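Local coordinates for glutamate racemase (Escherichia coli, PDB 2JFN), which belongs to the Asp/Glu/hydantoin racemase family and, in this model, holds glutamic acid and uridine-5'-diphosphate-N-acetylmuramoyl-L-alanine at separate sites, at residues V24-S29 against Y49-D54; R71-V76 against R104-F109; L85-V90 against D108-G113. All blocks are in the same frame, centred on the assembly; numbering follows the deposited sequence.

In the fold
Contacts 1 and 3 lie in one mixed sheet, where strands 48-53, 21-28, 87-90 and 111-112 are successive parallel neighbours, centres 11 Å apart. Probable hydrogen bonds from V89 N to L25 O and from F27 N to V89 O close the seam between them. Contact 2 joins helix 65-82 to the end of helix 93-106, its centre about 13 Å from that of contact 1 and about 9 Å from that of contact 3; its R71 makes a salt bridge to D54. Contact 1 closes first along the chain; contacts 2 and 3 end together, sharing D108 and F109. One sheet thus serves the glutamic acid pocket at contact 1 and uridine-5'-diphosphate-N-acetylmuramoyl-L-alanine at its edge, contacts 2 and 3.

Contact 1: residues V24-S29 against Y49-D54; sequences VLVFDS and YIYAFD. With GLU (glutamic acid), chain B.
Y51 carries its CG opposite the backbone N (chi1 -173°), and this lays the ring across V26 on the neighbouring strand. V26 CG1, likewise opposite its own backbone N, meets CE2 of the Y51 ring at 4.0 Å. Farther along, the phenol oxygen of Y51 runs beside D28, with OH 3.7 Å from D28 CB; the two side chains point the same way, their planes 62° apart. The hydroxyl spends its hydrogen bond on G30 O rather than on the carboxylate.

Beneath these side chains the backbones run parallel, strand axes 4.8 Å apart at closest. Five hydrogen bonds alternate between them, from I50 N to V24 O at one end to D54 N and D28 O at the other. This is the strand pair of a beta-alpha-beta unit: helix 33-43 connects the two and covers the face bearing V26, Y49 and Y51. The other face carries L25, F27, I50 and A52. There L25 CD1 drops between its neighbours, 3.9 Å from I50 CG2, and also touches the A52 methyl. The F27 ring meets the A52 carbonyl obliquely, F27 CD1 to A52 O 3.4 Å, and packs against V72 and I75 of helix 65-82.

At the carboxyl ends of the strands the pair opens onto the glutamic acid pocket. The ligand N donates to D28 OD2 at 2.8 Å and more weakly to OD1 of the same carboxylate. Since D28 OD1 also accepts N-H groups from G30 and G33, the turn after the strand and the first residue of helix 33-43 probably hold the carboxylate's rotation. S29 OG donates to ligand OE2 at 2.6 Å, while D54, across from S29, takes through OD2 both the Y60 hydroxyl and a salt bridge from R71.

Contact 2: residues R71-V76 against R104-F109; sequences RVVAIV and REKFDF. With UMA (uridine-5'-diphosphate-N-acetylmuramoyl-L-alanine), chain C.
V73 and V76 line the side of helix 65-82 next to K106 and F107, where helix 93-106 runs out; V76 points toward them. The CA atoms of V73 and K106 are 8.1 Å apart, and no hydrogen bond crosses. F107 is the first residue to leave helical backbone angles, and its ring turns back toward the first helix. V76 CG1 sits over one face of that ring in a CH-pi contact, 3.7 Å from the centroid and 23° off the normal. K106 CG covers the opposite face, and V73 O approaches its edge. The same V76 CG1 touches F109 differently, lying in the ring plane at the edge, 3.7 Å from CZ. K106 runs its extended chain across V73, K106 CD to V73 CG1 3.7 Å, and ends in a hydrogen bond from NZ to T77 OG1. R104 grips the ligand's terminal carboxylate with a paired guanidinium bond, NH1 to O20 at 3.0 Å and NH2 to O19 at 2.6 Å; NH2 also bonds to V111 O, which probably helps to hold the guanidinium. L103 of helix 93-106 extends the packing against V73 and V76, while V72 and I75 carry helix 65-82 onto F27 of strand 21-28.

Contact 3: residues L85-V90 against D108-G113; sequences LALAVV and DFPVVG. With UMA (uridine-5'-diphosphate-N-acetylmuramoyl-L-alanine), chain C.
F109 opens the contact by turning its ring onto L85, which crosses it obliquely. The CG of F109 stands between the backbone N and the carbonyl carbon (chi1 50°), and this puts L85 CB over one face of the F109 ring, 4.1 Å from the centroid and 14° off the normal. L85 CD1 reaches CZ of the same ring at 3.7 Å, and the A88 methyl comes in obliquely at CE1. P110 follows, with its CD 3.2 Å from A86 O; this buried carbonyl finds no hydrogen-bond partner in the model, and the proline, having no N-H, cannot supply one. The P110 ring meets L87 at about a right angle, while P110 O accepts the first sheet bond, from A88 N at 3.2 Å. V111 turns to the face that carries A88, where its CG1 meets V90 CG2 at 4.0 Å and L100 of helix 93-106 packs on it. V112 is held at both of its backbone polar atoms: N donates to A88 O and O accepts from V90 N, each 2.8 Å. Its side chain lies alongside V89, pointing the same way, and packs against L238 of helix 228-241. V112 CG1 comes 3.6 Å from ligand O4, and G113 O takes the N-H of ligand N3 at 2.9 Å. The two strands, joined through helix 93-106, form a parallel beta-alpha-beta unit, just past whose second strand the backbone carbonyl of G113 accepts the uracil N3-H, part of the ligand's pocket.

Contact 1: residues V24-S29 against Y49-D54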
loop_
_atom_site.group_PDB
_atom_site.type_symbol
_atom_site.label_atom_id
_atom_site.label_comp_id
_atom_site.label_asym_id
_atom_site.label_seq_id
_atom_site.Cartn_x
_atom_site.Cartn_y
_atom_site.Cartn_z
ATOM N N VAL A 24 8.871 10.046 9.461
ATOM C CA VAL A 24 8.657 9.023 8.456
ATOM C C VAL A 24 7.424 9.311 7.613
ATOM O O VAL A 24 6.332 9.532 8.137
ATOM C CB VAL A 24 8.501 7.632 9.106
ATOM C CG1 VAL A 24 8.095 6.609 8.062
ATOM C CG2 VAL A 24 9.818 7.226 9.762
ATOM N N LEU A 25 7.615 9.304 6.301
ATOM C CA LEU A 25 6.523 9.535 5.372
ATOM C C LEU A 25 6.006 8.204 4.852
ATOM O O LEU A 25 6.790 7.334 4.480
ATOM C CB LEU A 25 6.994 10.369 4.175
ATOM C CG LEU A 25 6.043 10.389 2.971
ATOM C CD1 LEU A 25 4.743 11.111 3.341
ATOM C CD2 LEU A 25 6.726 11.080 1.785
ATOM N N VAL A 26 4.687 8.048 4.853
ATOM C CA VAL A 26 4.050 6.861 4.303
ATOM C C VAL A 26 3.141 7.429 3.203
ATOM O O VAL A 26 2.247 8.239 3.482
ATOM C CB VAL A 26 3.208 6.101 5.350
ATOM C CG1 VAL A 26 2.559 4.889 4.699
ATOM C CG2 VAL A 26 4.106 5.648 6.520
ATOM N N PHE A 27 3.397 7.025 1.961
ATOM C CA PHE A 27 2.649 7.508 0.801
ATOM C C PHE A 27 1.851 6.450 0.047
ATOM O O PHE A 27 2.269 5.301 -0.067
ATOM C CB PHE A 27 3.607 8.162 -0.200
ATOM C CG PHE A 27 2.974 8.470 -1.536
ATOM C CD1 PHE A 27 2.232 9.635 -1.721
ATOM C CD2 PHE A 27 3.067 7.564 -2.588
ATOM C CE1 PHE A 27 1.589 9.892 -2.933
ATOM C CE2 PHE A 27 2.426 7.809 -3.807
ATOM C CZ PHE A 27 1.685 8.974 -3.978
ATOM N N ASP A 28 0.699 6.860 -0.474
ATOM C CA ASP A 28 -0.158 5.997 -1.284
ATOM C C ASP A 28 -1.059 6.891 -2.111
ATOM O O ASP A 28 -1.180 8.087 -1.840
ATOM C CB ASP A 28 -1.050 5.086 -0.432
ATOM C CG ASP A 28 -1.889 4.138 -1.289
ATOM O OD1 ASP A 28 -3.061 3.864 -0.949
ATOM O OD2 ASP A 28 -1.370 3.663 -2.320
ATOM N N SER A 29 -1.697 6.306 -3.117
ATOM C CA SER A 29 -2.622 7.038 -3.968
ATOM C C SER A 29 -3.912 7.300 -3.175
ATOM O O SER A 29 -4.616 8.280 -3.421
ATOM C CB SER A 29 -2.936 6.211 -5.211
ATOM O OG SER A 29 -3.480 4.961 -4.832
ATOM N N TYR A 49 5.002 10.650 12.257
ATOM C CA TYR A 49 4.477 10.168 10.992
ATOM C C TYR A 49 3.758 11.212 10.150
ATOM O O TYR A 49 3.039 12.076 10.660
ATOM C CB TYR A 49 3.518 8.993 11.222
ATOM C CG TYR A 49 4.176 7.718 11.705
ATOM C CD1 TYR A 49 4.161 7.367 13.054
ATOM C CD2 TYR A 49 4.792 6.848 10.803
ATOM C CE1 TYR A 49 4.739 6.166 13.502
ATOM C CE2 TYR A 49 5.375 5.653 11.232
ATOM C CZ TYR A 49 5.342 5.318 12.584
ATOM O OH TYR A 49 5.902 4.125 12.998
ATOM N N ILE A 50 3.978 11.115 8.849
ATOM C CA ILE A 50 3.319 11.978 7.889
ATOM C C ILE A 50 2.673 11.018 6.907
ATOM O O ILE A 50 3.355 10.166 6.331
ATOM C CB ILE A 50 4.314 12.847 7.100
ATOM C CG1 ILE A 50 5.057 13.798 8.043
ATOM C CG2 ILE A 50 3.566 13.638 6.024
ATOM C CD1 ILE A 50 6.270 14.452 7.394
ATOM N N TYR A 51 1.361 11.126 6.742
ATOM C CA TYR A 51 0.664 10.282 5.785
ATOM C C TYR A 51 0.236 11.194 4.650
ATOM O O TYR A 51 -0.386 12.234 4.880
ATOM C CB TYR A 51 -0.574 9.623 6.402
ATOM C CG TYR A 51 -1.210 8.601 5.472
ATOM C CD1 TYR A 51 -2.336 8.912 4.708
ATOM C CD2 TYR A 51 -0.632 7.342 5.304
ATOM C CE1 TYR A 51 -2.866 7.989 3.791
ATOM C CE2 TYR A 51 -1.153 6.415 4.397
ATOM C CZ TYR A 51 -2.262 6.741 3.642
ATOM O OH TYR A 51 -2.737 5.820 2.724
ATOM N N ALA A 52 0.580 10.821 3.425
ATOM C CA ALA A 52 0.204 11.627 2.272
ATOM C C ALA A 52 -0.493 10.757 1.241
ATOM O O ALA A 52 -0.010 9.674 0.899
ATOM C CB ALA A 52 1.441 12.276 1.658
ATOM N N PHE A 53 -1.639 11.219 0.760
ATOM C CA PHE A 53 -2.362 10.472 -0.252
ATOM C C PHE A 53 -2.747 11.384 -1.419
ATOM O O PHE A 53 -3.167 12.531 -1.230
ATOM C CB PHE A 53 -3.587 9.757 0.362
ATOM C CG PHE A 53 -4.597 10.675 1.007
ATOM C CD1 PHE A 53 -5.811 10.942 0.375
ATOM C CD2 PHE A 53 -4.354 11.234 2.259
ATOM C CE1 PHE A 53 -6.772 11.750 0.984
ATOM C CE2 PHE A 53 -5.308 12.048 2.882
ATOM C CZ PHE A 53 -6.521 12.305 2.240
ATOM N N ASP A 54 -2.572 10.866 -2.630
ATOM C CA ASP A 54 -2.868 11.620 -3.846
ATOM C C ASP A 54 -4.323 11.484 -4.288
ATOM O O ASP A 54 -4.619 10.796 -5.265
ATOM C CB ASP A 54 -1.941 11.156 -4.973
ATOM C CG ASP A 54 -1.964 12.094 -6.169
ATOM O OD1 ASP A 54 -2.749 13.072 -6.153
ATOM O OD2 ASP A 54 -1.196 11.851 -7.122
HETATM N N GLU B . -2.757 1.233 -2.769
HETATM C CA GLU B . -2.908 0.730 -4.138
HETATM C C GLU B . -1.628 0.021 -4.536
HETATM O O GLU B . -0.984 -0.675 -3.669
HETATM C CB GLU B . -3.194 1.899 -5.092
HETATM C CG GLU B . -4.350 1.543 -6.053
HETATM C CD GLU B . -4.447 2.552 -7.189
HETATM O OE1 GLU B . -4.822 2.188 -8.300
HETATM O OE2 GLU B . -4.163 3.740 -7.004
HETATM O OXT GLU B . -1.195 0.102 -5.733
#

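Contact 2: residues R71-V76 against R104-F109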
loop_
_atom_site.group_PDB
_atom_site.type_symbol
_atom_site.label_atom_id
_atom_site.label_comp_id
_atom_site.label_asym_id
_atom_site.label_seq_id
_atom_site.Cartn_x
_atom_site.Cartn_y
_atom_site.Cartn_z
ATOM N N ARG A 71 4.812 12.321 -10.784
ATOM C CA ARG A 71 3.864 12.702 -9.744
ATOM C C ARG A 71 4.346 12.331 -8.347
ATOM O O ARG A 71 4.329 13.168 -7.445
ATOM C CB ARG A 71 2.505 12.050 -10.018
ATOM C CG ARG A 71 1.411 12.399 -9.019
ATOM C CD ARG A 71 1.068 13.886 -9.030
ATOM N NE ARG A 71 -0.087 14.153 -8.170
ATOM C CZ ARG A 71 -0.540 15.365 -7.869
ATOM N NH1 ARG A 71 0.060 16.447 -8.354
ATOM N NH2 ARG A 71 -1.591 15.494 -7.070
ATOM N N VAL A 72 4.782 11.087 -8.165
ATOM C CA VAL A 72 5.246 10.655 -6.852
ATOM C C VAL A 72 6.507 11.415 -6.433
ATOM O O VAL A 72 6.665 11.765 -5.263
ATOM C CB VAL A 72 5.501 9.134 -6.823
ATOM C CG1 VAL A 72 5.984 8.714 -5.444
ATOM C CG2 VAL A 72 4.203 8.393 -7.169
ATOM N N VAL A 73 7.399 11.674 -7.381
ATOM C CA VAL A 73 8.610 12.430 -7.078
ATOM C C VAL A 73 8.209 13.852 -6.645
ATOM O O VAL A 73 8.781 14.401 -5.710
ATOM C CB VAL A 73 9.556 12.509 -8.303
ATOM C CG1 VAL A 73 10.655 13.549 -8.060
ATOM C CG2 VAL A 73 10.195 11.151 -8.558
ATOM N N ALA A 74 7.221 14.440 -7.315
ATOM C CA ALA A 74 6.772 15.789 -6.961
ATOM C C ALA A 74 6.121 15.813 -5.572
ATOM O O ALA A 74 6.329 16.746 -4.795
ATOM C CB ALA A 74 5.792 16.321 -8.009
ATOM N N ILE A 75 5.324 14.796 -5.254
ATOM C CA ILE A 75 4.692 14.767 -3.946
ATOM C C ILE A 75 5.729 14.609 -2.819
ATOM O O ILE A 75 5.646 15.294 -1.803
ATOM C CB ILE A 75 3.625 13.643 -3.864
ATOM C CG1 ILE A 75 2.443 13.995 -4.777
ATOM C CG2 ILE A 75 3.156 13.468 -2.416
ATOM C CD1 ILE A 75 1.400 12.889 -4.930
ATOM N N VAL A 76 6.710 13.726 -2.991
ATOM C CA VAL A 76 7.722 13.545 -1.944
ATOM C C VAL A 76 8.554 14.823 -1.816
ATOM O O VAL A 76 9.010 15.185 -0.734
ATOM C CB VAL A 76 8.665 12.356 -2.249
ATOM C CG1 VAL A 76 9.755 12.270 -1.169
ATOM C CG2 VAL A 76 7.861 11.048 -2.293
ATOM N N ARG A 104 15.097 7.368 -5.307
ATOM C CA ARG A 104 16.371 7.115 -4.658
ATOM C C ARG A 104 17.479 7.986 -5.225
ATOM O O ARG A 104 18.475 8.236 -4.559
ATOM C CB ARG A 104 16.724 5.630 -4.762
ATOM C CG ARG A 104 15.890 4.781 -3.812
ATOM C CD ARG A 104 15.985 3.279 -4.087
ATOM N NE ARG A 104 15.191 2.550 -3.099
ATOM C CZ ARG A 104 14.758 1.299 -3.240
ATOM N NH1 ARG A 104 15.033 0.610 -4.336
ATOM N NH2 ARG A 104 14.036 0.744 -2.281
ATOM N N GLU A 105 17.296 8.453 -6.454
ATOM C CA GLU A 105 18.280 9.322 -7.084
ATOM C C GLU A 105 18.118 10.752 -6.575
ATOM O O GLU A 105 19.100 11.428 -6.273
ATOM C CB GLU A 105 18.117 9.308 -8.608
ATOM C CG GLU A 105 18.838 10.458 -9.315
ATOM C CD GLU A 105 20.345 10.418 -9.128
ATOM O OE1 GLU A 105 21.003 11.466 -9.341
ATOM O OE2 GLU A 105 20.875 9.340 -8.776
ATOM N N LYS A 106 16.879 11.210 -6.458
ATOM C CA LYS A 106 16.649 12.574 -6.014
ATOM C C LYS A 106 16.839 12.830 -4.519
ATOM O O LYS A 106 17.338 13.890 -4.129
ATOM C CB LYS A 106 15.246 13.046 -6.425
ATOM C CG LYS A 106 15.036 14.555 -6.189
ATOM C CD LYS A 106 13.721 15.076 -6.771
ATOM C CE LYS A 106 13.602 16.601 -6.608
ATOM N NZ LYS A 106 12.290 17.139 -7.094
ATOM N N PHE A 107 16.468 11.867 -3.683
ATOM C CA PHE A 107 16.568 12.072 -2.248
ATOM C C PHE A 107 17.711 11.378 -1.536
ATOM O O PHE A 107 18.225 10.360 -1.995
ATOM C CB PHE A 107 15.236 11.706 -1.591
ATOM C CG PHE A 107 14.064 12.437 -2.184
ATOM C CD1 PHE A 107 13.233 11.815 -3.112
ATOM C CD2 PHE A 107 13.830 13.770 -1.860
ATOM C CE1 PHE A 107 12.187 12.514 -3.714
ATOM C CE2 PHE A 107 12.782 14.481 -2.456
ATOM C CZ PHE A 107 11.963 13.851 -3.384
ATOM N N ASP A 108 18.096 11.950 -0.399
ATOM C CA ASP A 108 19.184 11.409 0.397
ATOM C C ASP A 108 18.728 10.809 1.709
ATOM O O ASP A 108 19.371 10.952 2.750
ATOM C CB ASP A 108 20.243 12.480 0.630
ATOM C CG ASP A 108 20.967 12.836 -0.642
ATOM O OD1 ASP A 108 21.534 11.913 -1.267
ATOM O OD2 ASP A 108 20.961 14.023 -1.026
ATOM N N PHE A 109 17.584 10.148 1.649
ATOM C CA PHE A 109 17.049 9.447 2.798
ATOM C C PHE A 109 16.581 8.137 2.194
ATOM O O PHE A 109 16.230 8.078 1.012
ATOM C CB PHE A 109 15.909 10.229 3.476
ATOM C CG PHE A 109 14.843 10.712 2.541
ATOM C CD1 PHE A 109 13.928 9.823 1.977
ATOM C CD2 PHE A 109 14.740 12.068 2.238
ATOM C CE1 PHE A 109 12.923 10.284 1.124
ATOM C CE2 PHE A 109 13.745 12.539 1.390
ATOM C CZ PHE A 109 12.829 11.647 0.829
HETATM N N1 UMA C . 8.679 -6.483 1.226
HETATM C C2 UMA C . 8.561 -5.287 0.353
HETATM N N3 UMA C . 9.476 -4.277 0.605
HETATM C C4 UMA C . 10.475 -4.299 1.591
HETATM C C5 UMA C . 10.539 -5.555 2.450
HETATM C C6 UMA C . 9.659 -6.553 2.229
HETATM O O2 UMA C . 7.725 -5.170 -0.530
HETATM O O4 UMA C . 11.221 -3.339 1.718
HETATM C C1B UMA C . 7.691 -7.589 0.966
HETATM C C2B UMA C . 8.161 -8.479 -0.172
HETATM O "O2'" UMA C . 7.077 -8.904 -1.086
HETATM C C3B UMA C . 8.860 -9.654 0.426
HETATM C C4B UMA C . 8.022 -9.800 1.681
HETATM O O4B UMA C . 7.567 -8.498 2.033
HETATM O O3B UMA C . 8.701 -10.694 -0.576
HETATM C C5B UMA C . 8.745 -10.331 2.854
HETATM O O5B UMA C . 9.952 -9.673 3.007
HETATM P PA UMA C . 11.071 -10.116 4.046
HETATM O O1A UMA C . 11.914 -8.921 4.198
HETATM O O2A UMA C . 10.445 -10.600 5.233
HETATM O O3A UMA C . 11.883 -11.251 3.222
HETATM P PB UMA C . 11.853 -11.741 1.704
HETATM O O1B UMA C . 10.569 -12.295 1.330
HETATM O O2B UMA C . 13.051 -12.558 1.485
HETATM O "O1'" UMA C . 12.160 -10.317 0.946
HETATM C "C1'" UMA C . 13.377 -9.932 0.306
HETATM C "C2'" UMA C . 13.696 -8.479 0.541
HETATM N "N2'" UMA C . 13.890 -8.183 1.973
HETATM C "C7'" UMA C . 15.089 -7.843 2.474
HETATM O "O7'" UMA C . 16.050 -7.594 1.752
HETATM C "C8'" UMA C . 15.249 -7.746 3.977
HETATM C "C3'" UMA C . 12.561 -7.634 -0.062
HETATM O "O3'" UMA C . 12.864 -6.202 0.055
HETATM C "C4'" UMA C . 12.337 -7.980 -1.554
HETATM O "O4'" UMA C . 11.269 -7.225 -2.091
HETATM C "C5'" UMA C . 12.057 -9.478 -1.707
HETATM O "O5'" UMA C . 13.178 -10.227 -1.103
HETATM C "C6'" UMA C . 11.961 -9.936 -3.151
HETATM O "O6'" UMA C . 13.130 -9.561 -3.863
HETATM C C18 UMA C . 14.072 -5.498 -0.330
HETATM C C19 UMA C . 13.990 -4.852 -1.674
HETATM O O18 UMA C . 14.983 -4.708 -2.364
HETATM C C20 UMA C . 14.501 -4.596 0.845
HETATM N N4 UMA C . 12.760 -4.452 -2.036
HETATM C C21 UMA C . 12.432 -3.664 -3.232
HETATM C C22 UMA C . 13.284 -2.373 -3.423
HETATM O O19 UMA C . 13.703 -1.806 -2.389
HETATM O O20 UMA C . 13.527 -1.966 -4.587
HETATM C C23 UMA C . 10.945 -3.292 -3.202
#

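Contact 3: residues L85-V90 against D108-G113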
loop_
_atom_site.group_PDB
_atom_site.type_symbol
_atom_site.label_atom_id
_atom_site.label_comp_id
_atom_site.label_asym_id
_atom_site.label_seq_id
_atom_site.Cartn_x
_atom_site.Cartn_y
_atom_site.Cartn_z
ATOM N N LEU A 85 12.833 14.557 5.871
ATOM C CA LEU A 85 12.429 13.176 6.117
ATOM C C LEU A 85 13.578 12.254 6.496
ATOM O O LEU A 85 14.669 12.357 5.955
ATOM C CB LEU A 85 11.740 12.612 4.871
ATOM C CG LEU A 85 10.565 13.404 4.291
ATOM C CD1 LEU A 85 10.097 12.770 2.982
ATOM C CD2 LEU A 85 9.440 13.450 5.307
ATOM N N ALA A 86 13.328 11.361 7.444
ATOM C CA ALA A 86 14.337 10.392 7.842
ATOM C C ALA A 86 14.175 9.193 6.902
ATOM O O ALA A 86 15.137 8.505 6.573
ATOM C CB ALA A 86 14.117 9.965 9.299
ATOM N N LEU A 87 12.947 8.968 6.443
ATOM C CA LEU A 87 12.661 7.846 5.559
ATOM C C LEU A 87 11.267 7.979 4.959
ATOM O O LEU A 87 10.373 8.558 5.576
ATOM C CB LEU A 87 12.761 6.540 6.362
ATOM C CG LEU A 87 12.339 5.191 5.774
ATOM C CD1 LEU A 87 13.023 4.084 6.571
ATOM C CD2 LEU A 87 10.819 5.027 5.831
ATOM N N ALA A 88 11.091 7.439 3.758
ATOM C CA ALA A 88 9.804 7.472 3.078
ATOM C C ALA A 88 9.425 6.080 2.579
ATOM O O ALA A 88 10.267 5.327 2.081
ATOM C CB ALA A 88 9.849 8.438 1.908
ATOM N N VAL A 89 8.148 5.750 2.717
ATOM C CA VAL A 89 7.636 4.461 2.273
ATOM C C VAL A 89 6.608 4.662 1.171
ATOM O O VAL A 89 5.625 5.380 1.355
ATOM C CB VAL A 89 6.936 3.701 3.420
ATOM C CG1 VAL A 89 6.485 2.330 2.926
ATOM C CG2 VAL A 89 7.867 3.578 4.618
ATOM N N VAL A 90 6.847 4.048 0.021
ATOM C CA VAL A 90 5.910 4.130 -1.082
ATOM C C VAL A 90 5.015 2.913 -0.855
ATOM O O VAL A 90 5.236 1.856 -1.445
ATOM C CB VAL A 90 6.634 4.017 -2.439
ATOM C CG1 VAL A 90 5.635 4.136 -3.581
ATOM C CG2 VAL A 90 7.691 5.125 -2.553
ATOM N N ASP A 108 18.096 11.950 -0.399
ATOM C CA ASP A 108 19.184 11.409 0.397
ATOM C C ASP A 108 18.728 10.809 1.709
ATOM O O ASP A 108 19.371 10.952 2.750
ATOM C CB ASP A 108 20.243 12.480 0.630
ATOM C CG ASP A 108 20.967 12.836 -0.642
ATOM O OD1 ASP A 108 21.534 11.913 -1.267
ATOM O OD2 ASP A 108 20.961 14.023 -1.026
ATOM N N PHE A 109 17.584 10.148 1.649
ATOM C CA PHE A 109 17.049 9.447 2.798
ATOM C C PHE A 109 16.581 8.137 2.194
ATOM O O PHE A 109 16.230 8.078 1.012
ATOM C CB PHE A 109 15.909 10.229 3.476
ATOM C CG PHE A 109 14.843 10.712 2.541
ATOM C CD1 PHE A 109 13.928 9.823 1.977
ATOM C CD2 PHE A 109 14.740 12.068 2.238
ATOM C CE1 PHE A 109 12.923 10.284 1.124
ATOM C CE2 PHE A 109 13.745 12.539 1.390
ATOM C CZ PHE A 109 12.829 11.647 0.829
ATOM N N PRO A 110 16.610 7.058 2.978
ATOM C CA PRO A 110 16.177 5.773 2.428
ATOM C C PRO A 110 14.715 5.758 1.993
ATOM O O PRO A 110 13.862 6.404 2.602
ATOM C CB PRO A 110 16.482 4.796 3.563
ATOM C CG PRO A 110 16.307 5.634 4.784
ATOM C CD PRO A 110 16.964 6.937 4.403
ATOM N N VAL A 111 14.443 5.033 0.918
ATOM C CA VAL A 111 13.089 4.917 0.398
ATOM C C VAL A 111 12.712 3.443 0.387
ATOM O O VAL A 111 13.455 2.611 -0.127
ATOM C CB VAL A 111 12.982 5.474 -1.036
ATOM C CG1 VAL A 111 11.542 5.355 -1.541
ATOM C CG2 VAL A 111 13.445 6.940 -1.065
ATOM N N VAL A 112 11.563 3.125 0.969
ATOM C CA VAL A 112 11.094 1.747 1.013
ATOM C C VAL A 112 10.010 1.550 -0.032
ATOM O O VAL A 112 9.131 2.400 -0.198
ATOM C CB VAL A 112 10.533 1.395 2.411
ATOM C CG1 VAL A 112 9.959 -0.016 2.418
ATOM C CG2 VAL A 112 11.628 1.511 3.438
ATOM N N GLY A 113 10.093 0.437 -0.751
ATOM C CA GLY A 113 9.109 0.140 -1.770
ATOM C C GLY A 113 8.311 -1.088 -1.381
ATOM O O GLY A 113 8.587 -1.719 -0.358
HETATM N N1 UMA C . 8.679 -6.483 1.226
HETATM C C2 UMA C . 8.561 -5.287 0.353
HETATM N N3 UMA C . 9.476 -4.277 0.605
HETATM C C4 UMA C . 10.475 -4.299 1.591
HETATM C C5 UMA C . 10.539 -5.555 2.450
HETATM C C6 UMA C . 9.659 -6.553 2.229
HETATM O O2 UMA C . 7.725 -5.170 -0.530
HETATM O O4 UMA C . 11.221 -3.339 1.718
HETATM C C1B UMA C . 7.691 -7.589 0.966
HETATM C C2B UMA C . 8.161 -8.479 -0.172
HETATM O "O2'" UMA C . 7.077 -8.904 -1.086
HETATM C C3B UMA C . 8.860 -9.654 0.426
HETATM C C4B UMA C . 8.022 -9.800 1.681
HETATM O O4B UMA C . 7.567 -8.498 2.033
HETATM O O3B UMA C . 8.701 -10.694 -0.576
HETATM C C5B UMA C . 8.745 -10.331 2.854
HETATM O O5B UMA C . 9.952 -9.673 3.007
HETATM P PA UMA C . 11.071 -10.116 4.046
HETATM O O1A UMA C . 11.914 -8.921 4.198
HETATM O O2A UMA C . 10.445 -10.600 5.233
HETATM O O3A UMA C . 11.883 -11.251 3.222
HETATM P PB UMA C . 11.853 -11.741 1.704
HETATM O O1B UMA C . 10.569 -12.295 1.330
HETATM O O2B UMA C . 13.051 -12.558 1.485
HETATM O "O1'" UMA C . 12.160 -10.317 0.946
HETATM C "C1'" UMA C . 13.377 -9.932 0.306
HETATM C "C2'" UMA C . 13.696 -8.479 0.541
HETATM N "N2'" UMA C . 13.890 -8.183 1.973
HETATM C "C7'" UMA C . 15.089 -7.843 2.474
HETATM O "O7'" UMA C . 16.050 -7.594 1.752
HETATM C "C8'" UMA C . 15.249 -7.746 3.977
HETATM C "C3'" UMA C . 12.561 -7.634 -0.062
HETATM O "O3'" UMA C . 12.864 -6.202 0.055
HETATM C "C4'" UMA C . 12.337 -7.980 -1.554
HETATM O "O4'" UMA C . 11.269 -7.225 -2.091
HETATM C "C5'" UMA C . 12.057 -9.478 -1.707
HETATM O "O5'" UMA C . 13.178 -10.227 -1.103
HETATM C "C6'" UMA C . 11.961 -9.936 -3.151
HETATM O "O6'" UMA C . 13.130 -9.561 -3.863
HETATM C C18 UMA C . 14.072 -5.498 -0.330
HETATM C C19 UMA C . 13.990 -4.852 -1.674
HETATM O O18 UMA C . 14.983 -4.708 -2.364
HETATM C C20 UMA C . 14.501 -4.596 0.845
HETATM N N4 UMA C . 12.760 -4.452 -2.036
HETATM C C21 UMA C . 12.432 -3.664 -3.232
HETATM C C22 UMA C . 13.284 -2.373 -3.423
HETATM O O19 UMA C . 13.703 -1.806 -2.389
HETATM O O20 UMA C . 13.527 -1.966 -4.587
HETATM C C23 UMA C . 10.945 -3.292 -3.202
#